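Local coordinates for protein putative metal-dependent isothiocyanate hydrolase SaxA (Pectobacterium carotovorum, PDB 6BRM) that probably hydrolyses isothiocyanates, reactive defence compounds of plants, using a pair of zinc ions held in a metallo-beta-lactamase-type fold, at residues 70-75 with 219-224; 200-205 with 232-237; 249-252 with 256-259. One frame throughout, in Å; residues are numbered along the deposited sequence.

Contact 1. Residues 70-75 with 219-224. With ZN (zinc ion), chain M.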
ATOM      1  N   THR B  70       3.834 -14.763  15.825  1.00 48.77           N
ATOM      2  CA  THR B  70       4.047 -15.296  17.183  1.00 49.63           C
ATOM      3  C   THR B  70       4.691 -14.299  18.154  1.00 50.87           C
ATOM      4  O   THR B  70       4.354 -14.288  19.341  1.00 50.45           O
ATOM      5  CB  THR B  70       4.879 -16.597  17.150  1.00 49.80           C
ATOM      6  OG1 THR B  70       4.380 -17.458  16.117  1.00 49.55           O
ATOM      7  CG2 THR B  70       4.812 -17.327  18.490  1.00 49.93           C
ATOM      8  N   ASP B  71       5.580 -13.445  17.640  1.00 51.41           N
ATOM      9  CA  ASP B  71       6.180 -12.351  18.432  1.00 51.87           C
ATOM     10  C   ASP B  71       5.225 -11.178  18.760  1.00 51.50           C
ATOM     11  O   ASP B  71       5.657 -10.174  19.336  1.00 53.76           O
ATOM     12  CB  ASP B  71       7.458 -11.816  17.748  1.00 52.49           C
ATOM     13  CG  ASP B  71       7.188 -11.233  16.371  1.00 53.06           C
ATOM     14  OD1 ASP B  71       6.583 -11.956  15.553  1.00 55.13           O
ATOM     15  OD2 ASP B  71       7.576 -10.074  16.095  1.00 51.60           O
ATOM     16  N   HIS B  72       3.955 -11.285  18.361  1.00 49.64           N
ATOM     17  CA  HIS B  72       2.894 -10.347  18.756  1.00 48.51           C
ATOM     18  C   HIS B  72       1.686 -11.003  19.449  1.00 47.18           C
ATOM     19  O   HIS B  72       0.798 -10.298  19.919  1.00 47.39           O
ATOM     20  CB  HIS B  72       2.400  -9.604  17.511  1.00 47.85           C
ATOM     21  CG  HIS B  72       3.482  -8.890  16.770  1.00 45.94           C
ATOM     22  ND1 HIS B  72       3.698  -7.537  16.893  1.00 46.18           N
ATOM     23  CD2 HIS B  72       4.422  -9.346  15.909  1.00 47.28           C
ATOM     24  CE1 HIS B  72       4.722  -7.185  16.136  1.00 46.84           C
ATOM     25  NE2 HIS B  72       5.180  -8.266  15.527  1.00 47.77           N
ATOM     26  N   TRP B  73       1.663 -12.335  19.519  1.00 46.86           N
ATOM     27  CA  TRP B  73       0.508 -13.101  19.989  1.00 45.93           C
ATOM     28  C   TRP B  73       0.926 -14.574  20.066  1.00 48.38           C
ATOM     29  O   TRP B  73       0.664 -15.359  19.143  1.00 48.98           O
ATOM     30  CB  TRP B  73      -0.685 -12.908  19.038  1.00 44.19           C
ATOM     31  CG  TRP B  73      -1.949 -13.630  19.421  1.00 42.47           C
ATOM     32  CD1 TRP B  73      -2.592 -14.592  18.696  1.00 41.25           C
ATOM     33  CD2 TRP B  73      -2.728 -13.435  20.607  1.00 41.10           C
ATOM     34  NE1 TRP B  73      -3.718 -15.011  19.358  1.00 40.89           N
ATOM     35  CE2 TRP B  73      -3.828 -14.316  20.533  1.00 40.89           C
ATOM     36  CE3 TRP B  73      -2.602 -12.601  21.728  1.00 41.09           C
ATOM     37  CZ2 TRP B  73      -4.801 -14.389  21.538  1.00 41.22           C
ATOM     38  CZ3 TRP B  73      -3.570 -12.673  22.732  1.00 41.07           C
ATOM     39  CH2 TRP B  73      -4.654 -13.561  22.626  1.00 41.27           C
ATOM     40  N   ASP B  74       1.602 -14.927  21.161  1.00 51.29           N
ATOM     41  CA  ASP B  74       2.142 -16.287  21.361  1.00 53.20           C
ATOM     42  C   ASP B  74       1.181 -17.184  22.131  1.00 56.96           C
ATOM     43  O   ASP B  74       0.164 -16.716  22.649  1.00 59.24           O
ATOM     44  CB  ASP B  74       3.526 -16.251  22.044  1.00 53.00           C
ATOM     45  CG  ASP B  74       3.508 -15.624  23.441  1.00 52.07           C
ATOM     46  OD1 ASP B  74       2.432 -15.270  23.969  1.00 51.59           O
ATOM     47  OD2 ASP B  74       4.601 -15.476  24.017  1.00 50.12           O
ATOM     48  N   GLU B  75       1.517 -18.472  22.201  1.00 63.13           N
ATOM     49  CA  GLU B  75       0.712 -19.469  22.926  1.00 64.99           C
ATOM     50  C   GLU B  75       0.549 -19.108  24.409  1.00 64.90           C
ATOM     51  O   GLU B  75      -0.528 -19.295  24.969  1.00 67.94           O
ATOM     52  CB  GLU B  75       1.324 -20.875  22.778  1.00 67.69           C
ATOM     53  CG  GLU B  75       0.399 -22.035  23.154  1.00 70.87           C
ATOM     54  CD  GLU B  75      -0.696 -22.313  22.127  1.00 73.50           C
ATOM     55  OE1 GLU B  75      -0.396 -22.353  20.909  1.00 77.09           O
ATOM     56  OE2 GLU B  75      -1.862 -22.517  22.538  1.00 69.59           O
ATOM     57  N   ALA B 219      11.132   4.154  19.611  1.00 50.97           N
ATOM     58  CA  ALA B 219      11.647   2.904  19.054  1.00 50.02           C
ATOM     59  C   ALA B 219      11.122   1.709  19.846  1.00 49.98           C
ATOM     60  O   ALA B 219      10.940   1.794  21.064  1.00 49.53           O
ATOM     61  CB  ALA B 219      13.167   2.914  19.050  1.00 51.52           C
ATOM     62  N   SER B 220      10.883   0.602  19.143  1.00 48.77           N
ATOM     63  CA  SER B 220      10.293  -0.604  19.730  1.00 48.01           C
ATOM     64  C   SER B 220      10.565  -1.808  18.829  1.00 49.17           C
ATOM     65  O   SER B 220      11.146  -1.657  17.755  1.00 50.29           O
ATOM     66  CB  SER B 220       8.782  -0.409  19.927  1.00 47.86           C
ATOM     67  OG  SER B 220       8.166  -1.544  20.523  1.00 46.85           O
ATOM     68  N   HIS B 221      10.155  -2.992  19.282  1.00 49.78           N
ATOM     69  CA  HIS B 221      10.302  -4.245  18.524  1.00 50.88           C
ATOM     70  C   HIS B 221      11.783  -4.633  18.333  1.00 53.09           C
ATOM     71  O   HIS B 221      12.181  -5.040  17.239  1.00 55.21           O
ATOM     72  CB  HIS B 221       9.554  -4.141  17.175  1.00 49.44           C
ATOM     73  CG  HIS B 221       9.191  -5.459  16.556  1.00 48.09           C
ATOM     74  ND1 HIS B 221      10.118  -6.442  16.286  1.00 48.47           N
ATOM     75  CD2 HIS B 221       8.003  -5.936  16.110  1.00 47.80           C
ATOM     76  CE1 HIS B 221       9.511  -7.477  15.729  1.00 48.53           C
ATOM     77  NE2 HIS B 221       8.227  -7.192  15.601  1.00 47.45           N
ATOM     78  N   MET B 222      12.589  -4.520  19.393  1.00 54.09           N
ATOM     79  CA  MET B 222      14.004  -4.946  19.346  1.00 55.66           C
ATOM     80  C   MET B 222      14.553  -5.462  20.685  1.00 55.43           C
ATOM     81  O   MET B 222      14.045  -5.109  21.748  1.00 53.04           O
ATOM     82  CB  MET B 222      14.890  -3.822  18.795  1.00 56.72           C
ATOM     83  CG  MET B 222      14.796  -2.495  19.525  1.00 57.41           C
ATOM     84  SD  MET B 222      15.675  -1.184  18.642  1.00 57.68           S
ATOM     85  CE  MET B 222      15.137   0.236  19.586  1.00 58.62           C
ATOM     86  N   GLU B 223      15.592  -6.300  20.600  1.00 57.02           N
ATOM     87  CA  GLU B 223      16.223  -6.976  21.756  1.00 57.33           C
ATOM     88  C   GLU B 223      15.237  -7.860  22.526  1.00 59.14           C
ATOM     89  O   GLU B 223      15.099  -7.754  23.751  1.00 60.34           O
ATOM     90  CB  GLU B 223      16.902  -5.969  22.693  1.00 56.97           C
ATOM     91  CG  GLU B 223      17.932  -5.087  22.007  1.00 56.82           C
ATOM     92  CD  GLU B 223      18.744  -4.262  22.988  1.00 56.75           C
ATOM     93  OE1 GLU B 223      18.214  -3.881  24.051  1.00 59.41           O
ATOM     94  OE2 GLU B 223      19.918  -3.981  22.686  1.00 56.80           O
ATOM     95  N   SER B 224      14.558  -8.728  21.779  1.00 59.30           N
ATOM     96  CA  SER B 224      13.490  -9.586  22.312  1.00 58.12           C
ATOM     97  C   SER B 224      13.404 -10.925  21.585  1.00 57.61           C
ATOM     98  O   SER B 224      13.235 -11.960  22.230  1.00 58.43           O
ATOM     99  CB  SER B 224      12.143  -8.878  22.224  1.00 58.50           C
ATOM    100  OG  SER B 224      12.184  -7.611  22.852  1.00 60.99           O
TER
HETATM  101 ZN    ZN M 302       7.050  -8.683  14.459  1.00 52.75          ZN
HETATM  102  O   HOH W   1       6.383 -10.573  13.536  1.00 47.57           O
HETATM  103  O   HOH W   2       8.808  -9.026  13.181  1.00 46.81           O
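His221 meets Asp71 and His72 at a shared zinc ion, a clear example of how a metal can join two loops whose backbones stay apart. From CB, the His221 side chain heads for loop 70-75, with CG anti to the backbone N (chi1 -158°), and this turns the ring towards the ion. On one flank of the ring, CD2 lies 3.5 Å from His72 CE1; on the other, CE1 lies 3.3 Å from Asp71 OD2. At the tip, His221 NE2 binds the zinc at 2.2 Å. Asp71 OD2 and His72 NE2 bind at the same length, so the three ligand atoms crowd together through coordination and not through bonds to one another. The carboxylate of Asp71 stands steeply to the His221 ring (73°), while the two imidazoles are inclined at 50°, neither stacked nor edge-to-face. Asp164, which also binds the second zinc of the site, and two waters complete six ligands; one of these waters donates a hydrogen bond to Asp71 OD1, the oxygen that does not bind the zinc. In the second shell, Asp23 OD2 is hydrogen-bonded to His72 ND1 and so fixes the rotation of that ring. Asp71 and His72 close the HxHxDH signature of the superfamily, in the loop between strand 62-64 and helix 75-80. His221 follows directly on strand 216-220, beside Asn186 at the end of strand 182-186.

Contact 2. Residues 200-205 with 232-237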
ATOM      1  N   MET B 200      10.995  -2.166   9.895  1.00 48.53           N
ATOM      2  CA  MET B 200      11.804  -0.936   9.849  1.00 49.75           C
ATOM      3  C   MET B 200      13.145  -1.102  10.558  1.00 50.33           C
ATOM      4  O   MET B 200      13.360  -2.066  11.299  1.00 48.76           O
ATOM      5  CB  MET B 200      11.049   0.251  10.462  1.00 50.12           C
ATOM      6  CG  MET B 200       9.648   0.441   9.911  1.00 50.88           C
ATOM      7  SD  MET B 200       8.957   2.090  10.088  1.00 52.53           S
ATOM      8  CE  MET B 200       8.787   2.594   8.377  1.00 52.78           C
ATOM      9  N   GLY B 201      14.035  -0.140  10.320  1.00 51.10           N
ATOM     10  CA  GLY B 201      15.361  -0.118  10.931  1.00 53.98           C
ATOM     11  C   GLY B 201      15.767   1.273  11.365  1.00 57.08           C
ATOM     12  O   GLY B 201      14.917   2.111  11.675  1.00 59.58           O
ATOM     13  N   LYS B 202      17.077   1.509  11.396  1.00 59.99           N
ATOM     14  CA  LYS B 202      17.628   2.813  11.774  1.00 61.04           C
ATOM     15  C   LYS B 202      17.372   3.878  10.702  1.00 63.01           C
ATOM     16  O   LYS B 202      16.984   4.996  11.040  1.00 64.06           O
ATOM     17  CB  LYS B 202      19.128   2.712  12.117  1.00 61.09           C
ATOM     18  CG  LYS B 202      20.066   2.386  10.959  1.00 61.67           C
ATOM     19  CD  LYS B 202      21.430   1.922  11.459  1.00 62.21           C
ATOM     20  CE  LYS B 202      22.402   1.694  10.311  1.00 62.11           C
ATOM     21  NZ  LYS B 202      23.734   1.232  10.785  1.00 61.99           N
ATOM     22  N   GLU B 203      17.567   3.527   9.426  1.00 62.85           N
ATOM     23  CA  GLU B 203      17.343   4.460   8.300  1.00 62.71           C
ATOM     24  C   GLU B 203      15.935   5.057   8.286  1.00 60.50           C
ATOM     25  O   GLU B 203      15.758   6.240   7.993  1.00 58.65           O
ATOM     26  CB  GLU B 203      17.602   3.776   6.949  1.00 66.40           C
ATOM     27  CG  GLU B 203      19.073   3.620   6.585  1.00 68.28           C
ATOM     28  CD  GLU B 203      19.275   3.163   5.146  1.00 70.00           C
ATOM     29  OE1 GLU B 203      19.834   2.061   4.943  1.00 70.54           O
ATOM     30  OE2 GLU B 203      18.867   3.899   4.218  1.00 70.88           O
ATOM     31  N   ASP B 204      14.946   4.228   8.616  1.00 60.21           N
ATOM     32  CA  ASP B 204      13.542   4.637   8.611  1.00 57.49           C
ATOM     33  C   ASP B 204      13.191   5.610   9.743  1.00 58.29           C
ATOM     34  O   ASP B 204      12.181   6.299   9.664  1.00 58.80           O
ATOM     35  CB  ASP B 204      12.631   3.407   8.653  1.00 56.64           C
ATOM     36  CG  ASP B 204      12.797   2.509   7.430  1.00 56.48           C
ATOM     37  OD1 ASP B 204      13.895   2.493   6.839  1.00 59.14           O
ATOM     38  OD2 ASP B 204      11.835   1.807   7.058  1.00 56.27           O
ATOM     39  N   THR B 205      14.017   5.659  10.789  1.00 59.94           N
ATOM     40  CA  THR B 205      13.906   6.679  11.841  1.00 60.08           C
ATOM     41  C   THR B 205      14.190   8.090  11.306  1.00 60.96           C
ATOM     42  O   THR B 205      13.463   9.031  11.626  1.00 61.21           O
ATOM     43  CB  THR B 205      14.872   6.382  13.016  1.00 59.44           C
ATOM     44  OG1 THR B 205      14.570   5.099  13.576  1.00 59.87           O
ATOM     45  CG2 THR B 205      14.763   7.431  14.105  1.00 59.86           C
ATOM     46  N   ARG B 232      19.728  -1.522  20.647  1.00 62.25           N
ATOM     47  CA  ARG B 232      19.527  -0.247  21.380  1.00 62.32           C
ATOM     48  C   ARG B 232      20.696   0.724  21.203  1.00 62.28           C
ATOM     49  O   ARG B 232      20.502   1.882  20.822  1.00 61.32           O
ATOM     50  CB  ARG B 232      19.333  -0.502  22.893  1.00 64.12           C
ATOM     51  CG  ARG B 232      17.991  -0.085  23.491  1.00 65.36           C
ATOM     52  CD  ARG B 232      16.812  -0.952  23.065  1.00 65.85           C
ATOM     53  NE  ARG B 232      16.008  -1.408  24.211  1.00 67.31           N
ATOM     54  CZ  ARG B 232      14.729  -1.797  24.169  1.00 67.73           C
ATOM     55  NH1 ARG B 232      14.127  -2.189  25.293  1.00 66.28           N
ATOM     56  NH2 ARG B 232      14.030  -1.797  23.033  1.00 69.67           N
ATOM     57  N   ALA B 233      21.899   0.226  21.489  1.00 61.04           N
ATOM     58  CA  ALA B 233      23.138   1.007  21.405  1.00 59.96           C
ATOM     59  C   ALA B 233      23.448   1.522  19.998  1.00 58.86           C
ATOM     60  O   ALA B 233      23.947   2.636  19.852  1.00 60.53           O
ATOM     61  CB  ALA B 233      24.309   0.184  21.931  1.00 60.00           C
ATOM     62  N   GLU B 234      23.157   0.715  18.977  1.00 58.11           N
ATOM     63  CA  GLU B 234      23.386   1.108  17.583  1.00 58.81           C
ATOM     64  C   GLU B 234      22.460   2.245  17.138  1.00 58.90           C
ATOM     65  O   GLU B 234      22.904   3.160  16.445  1.00 58.95           O
ATOM     66  CB  GLU B 234      23.223  -0.086  16.632  1.00 59.99           C
ATOM     67  CG  GLU B 234      23.855   0.142  15.259  1.00 62.47           C
ATOM     68  CD  GLU B 234      23.370  -0.814  14.176  1.00 63.85           C
ATOM     69  OE1 GLU B 234      22.765  -1.860  14.497  1.00 66.69           O
ATOM     70  OE2 GLU B 234      23.607  -0.510  12.986  1.00 62.15           O
ATOM     71  N   LEU B 235      21.183   2.173  17.520  1.00 58.92           N
ATOM     72  CA  LEU B 235      20.194   3.195  17.144  1.00 60.84           C
ATOM     73  C   LEU B 235      20.455   4.539  17.825  1.00 62.92           C
ATOM     74  O   LEU B 235      20.255   5.590  17.211  1.00 63.45           O
ATOM     75  CB  LEU B 235      18.767   2.727  17.462  1.00 60.87           C
ATOM     76  CG  LEU B 235      17.614   3.613  16.963  1.00 59.62           C
ATOM     77  CD1 LEU B 235      17.543   3.621  15.442  1.00 59.10           C
ATOM     78  CD2 LEU B 235      16.290   3.159  17.556  1.00 59.30           C
ATOM     79  N   ARG B 236      20.877   4.501  19.090  1.00 65.04           N
ATOM     80  CA  ARG B 236      21.308   5.707  19.799  1.00 66.61           C
ATOM     81  C   ARG B 236      22.561   6.306  19.151  1.00 69.15           C
ATOM     82  O   ARG B 236      22.638   7.520  18.958  1.00 70.94           O
ATOM     83  CB  ARG B 236      21.560   5.409  21.279  1.00 67.38           C
ATOM     84  CG  ARG B 236      21.898   6.638  22.119  1.00 68.52           C
ATOM     85  CD  ARG B 236      21.230   6.582  23.485  1.00 69.48           C
ATOM     86  NE  ARG B 236      19.786   6.825  23.393  1.00 69.95           N
ATOM     87  CZ  ARG B 236      18.883   6.532  24.336  1.00 70.62           C
ATOM     88  NH1 ARG B 236      19.234   5.963  25.493  1.00 70.75           N
ATOM     89  NH2 ARG B 236      17.602   6.809  24.114  1.00 71.12           N
ATOM     90  N   GLU B 237      23.522   5.447  18.807  1.00 71.63           N
ATOM     91  CA  GLU B 237      24.734   5.857  18.075  1.00 73.86           C
ATOM     92  C   GLU B 237      24.405   6.464  16.699  1.00 75.26           C
ATOM     93  O   GLU B 237      25.067   7.406  16.259  1.00 76.49           O
ATOM     94  CB  GLU B 237      25.687   4.661  17.925  1.00 75.17           C
ATOM     95  CG  GLU B 237      27.064   4.985  17.351  1.00 76.35           C
ATOM     96  CD  GLU B 237      27.974   3.769  17.248  1.00 77.60           C
ATOM     97  OE1 GLU B 237      29.064   3.897  16.649  1.00 79.96           O
ATOM     98  OE2 GLU B 237      27.614   2.684  17.758  1.00 78.39           O
TER
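Lys202 and Glu234 form the polar half of this contact, and Leu235 supplies the apolar half, where the chain leading into helix 203-211 meets helix 232-241. The polar half is a single salt bridge. Lys202 NZ donates a hydrogen bond of 2.8 Å to Glu234 OE2, reaching the oxygen nearly along its C-O axis. Both chains are extended beyond CG, and they meet at about a right angle. For Lys202, CG sits between the backbone N and the carbonyl carbon (chi1 68°), which sends the long methylene chain across to helix 232-241; its CD also passes within 3.6 Å of Glu234 OE2. Glu234 reaches out with CG anti to its own N (chi1 -162°).

The apolar half depends on one methyl group. Leu235 CD1 rests against the base of Lys202, 3.8 Å from both its CA and its CB, and the same methyl lies 3.8 Å from Thr205 OG1. Lys202 is therefore used twice, its backbone end as a surface for leucine and its ammonium as a charge partner. The backbone bond from Thr205 N to Lys202 O holds the turn that brings both residues to face Leu235. Leu235 also packs on Ala219 and Met222, so helix 232-241 lies over strand 216-220 as well as against Lys202 and Thr205.

Chemically, the contact is graded: leucine is buried, while the charged pair is partly exposed, where solvent would probably weaken its electrostatic pull.

Contact 3. Residues 249-252 with 256-259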
ATOM      1  N   LEU B 249      13.258   8.561  21.087  1.00 62.74           N
ATOM      2  CA  LEU B 249      13.068   7.858  22.358  1.00 62.85           C
ATOM      3  C   LEU B 249      13.315   6.363  22.153  1.00 64.13           C
ATOM      4  O   LEU B 249      12.738   5.756  21.250  1.00 64.28           O
ATOM      5  CB  LEU B 249      11.658   8.091  22.922  1.00 62.91           C
ATOM      6  CG  LEU B 249      11.428   9.316  23.819  1.00 62.62           C
ATOM      7  CD1 LEU B 249      12.007   9.083  25.209  1.00 62.89           C
ATOM      8  CD2 LEU B 249      11.996  10.587  23.205  1.00 61.94           C
ATOM      9  N   ILE B 250      14.182   5.783  22.985  1.00 64.41           N
ATOM     10  CA  ILE B 250      14.519   4.360  22.910  1.00 65.55           C
ATOM     11  C   ILE B 250      14.370   3.775  24.320  1.00 66.56           C
ATOM     12  O   ILE B 250      15.354   3.633  25.049  1.00 68.40           O
ATOM     13  CB  ILE B 250      15.947   4.117  22.352  1.00 65.30           C
ATOM     14  CG1 ILE B 250      16.244   5.028  21.153  1.00 65.46           C
ATOM     15  CG2 ILE B 250      16.100   2.661  21.933  1.00 64.82           C
ATOM     16  CD1 ILE B 250      17.675   4.954  20.666  1.00 66.07           C
ATOM     17  N   PRO B 251      13.128   3.432  24.710  1.00 67.32           N
ATOM     18  CA  PRO B 251      12.855   3.076  26.098  1.00 67.73           C
ATOM     19  C   PRO B 251      13.347   1.681  26.472  1.00 67.22           C
ATOM     20  O   PRO B 251      13.406   0.786  25.620  1.00 67.25           O
ATOM     21  CB  PRO B 251      11.330   3.112  26.157  1.00 67.90           C
ATOM     22  CG  PRO B 251      10.923   2.630  24.807  1.00 67.50           C
ATOM     23  CD  PRO B 251      11.950   3.187  23.855  1.00 67.52           C
ATOM     24  N   ALA B 252      13.677   1.511  27.750  1.00 65.55           N
ATOM     25  CA  ALA B 252      13.984   0.196  28.306  1.00 64.20           C
ATOM     26  C   ALA B 252      12.697  -0.611  28.445  1.00 62.82           C
ATOM     27  O   ALA B 252      11.596  -0.067  28.327  1.00 63.24           O
ATOM     28  CB  ALA B 252      14.669   0.339  29.659  1.00 62.69           C
ATOM     29  N   THR B 256       7.952   3.752  31.278  1.00 59.76           N
ATOM     30  CA  THR B 256       6.734   4.452  30.867  1.00 60.68           C
ATOM     31  C   THR B 256       7.067   5.889  30.453  1.00 61.23           C
ATOM     32  O   THR B 256       7.793   6.581  31.168  1.00 61.82           O
ATOM     33  CB  THR B 256       5.703   4.487  32.012  1.00 61.19           C
ATOM     34  OG1 THR B 256       5.463   3.156  32.486  1.00 59.54           O
ATOM     35  CG2 THR B 256       4.381   5.100  31.551  1.00 62.43           C
ATOM     36  N   MET B 257       6.547   6.325  29.304  1.00 62.12           N
ATOM     37  CA  MET B 257       6.702   7.710  28.844  1.00 62.33           C
ATOM     38  C   MET B 257       5.368   8.437  28.890  1.00 62.46           C
ATOM     39  O   MET B 257       4.368   7.940  28.362  1.00 61.84           O
ATOM     40  CB  MET B 257       7.220   7.769  27.411  1.00 63.44           C
ATOM     41  CG  MET B 257       8.539   7.066  27.157  1.00 64.32           C
ATOM     42  SD  MET B 257       8.330   5.605  26.125  1.00 67.70           S
ATOM     43  CE  MET B 257       9.582   5.941  24.894  1.00 65.85           C
ATOM     44  N   ALA B 258       5.372   9.620  29.504  1.00 63.35           N
ATOM     45  CA  ALA B 258       4.199  10.487  29.576  1.00 64.44           C
ATOM     46  C   ALA B 258       4.202  11.478  28.408  1.00 64.53           C
ATOM     47  O   ALA B 258       5.253  12.027  28.064  1.00 62.29           O
ATOM     48  CB  ALA B 258       4.184  11.236  30.900  1.00 64.92           C
ATOM     49  N   PHE B 259       3.031  11.686  27.799  1.00 65.27           N
ATOM     50  CA  PHE B 259       2.854  12.676  26.727  1.00 66.36           C
ATOM     51  C   PHE B 259       1.520  13.411  26.906  1.00 68.64           C
ATOM     52  O   PHE B 259       0.473  12.916  26.485  1.00 68.15           O
ATOM     53  CB  PHE B 259       2.887  12.012  25.339  1.00 65.08           C
ATOM     54  CG  PHE B 259       4.087  11.136  25.092  1.00 63.92           C
ATOM     55  CD1 PHE B 259       5.290  11.678  24.641  1.00 63.71           C
ATOM     56  CD2 PHE B 259       4.006   9.757  25.274  1.00 62.73           C
ATOM     57  CE1 PHE B 259       6.393  10.864  24.400  1.00 62.70           C
ATOM     58  CE2 PHE B 259       5.103   8.941  25.032  1.00 62.12           C
ATOM     59  CZ  PHE B 259       6.298   9.494  24.595  1.00 61.20           C
TER
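The terminal methyl of Met257 fits between Leu249 and Pro251, and nearly all of this contact runs through that one carbon. Met257 CE lies 3.6 Å from Leu249 CB. It is equally close, at 3.6 Å, to both Pro251 CB and Pro251 CG, and Pro251 CD is 3.8 Å from CE, so the methyl meets the CB-CG-CD side of the ring. The sulfur takes a lesser share, Met257 SD standing 3.9 Å from Pro251 CB. The leucine and methionine side chains run antiparallel alongside each other, whereas Met257 crosses the proline at about a right angle. The thioether chain bends twice, at chi2 (112°) and chi3 (129°), and these bends lay CE across the proline ring instead of letting the chain run straight on from CB.

The two segments belong to different layers of the alpha-beta/beta-alpha sandwich of metallo-beta-lactamases, in which two mixed sheets face each other with helices outside. Strand 248-249 is the last strand of one sheet and strand 256-258 an outermost strand of the other, so the chain passes from sheet to sheet within a few residues and the methionine side chain packs between them.

Farther out, backbone hydrogen bonds set both sides. Leu249 is bonded to Ile217 and Ala219 of strand 216-220, and Met257 to Leu3 of strand 2-7. Met257 also touches Val218, Pro251 leans on Gln5, and Ile250, facing the other way, packs against Leu235 and Arg236 of helix 232-241.

The three contacts form a triangle whose centres lie about 16 to 17 Å apart, with strand 216-220 and the turn after it as their common ground. Contact 1 supplies three ligands to one of the two zinc ions; Asp164, which binds both, links it to the ion held by His67, His69 and His128. Contacts 2 and 3 stand back, the side chains of Leu235 and Pro251 each about 10 Å from that of His221. Contacts 1 and 2 are joined by a salt bridge, Glu223 OE1 to Arg232 NE at 3.3 Å. Ala219 O packs 3.3 Å from Pro251 CD between contacts 1 and 3, and Arg232 CG lies 3.7 Å from Ile250 CG2, tying contact 3 to contact 2.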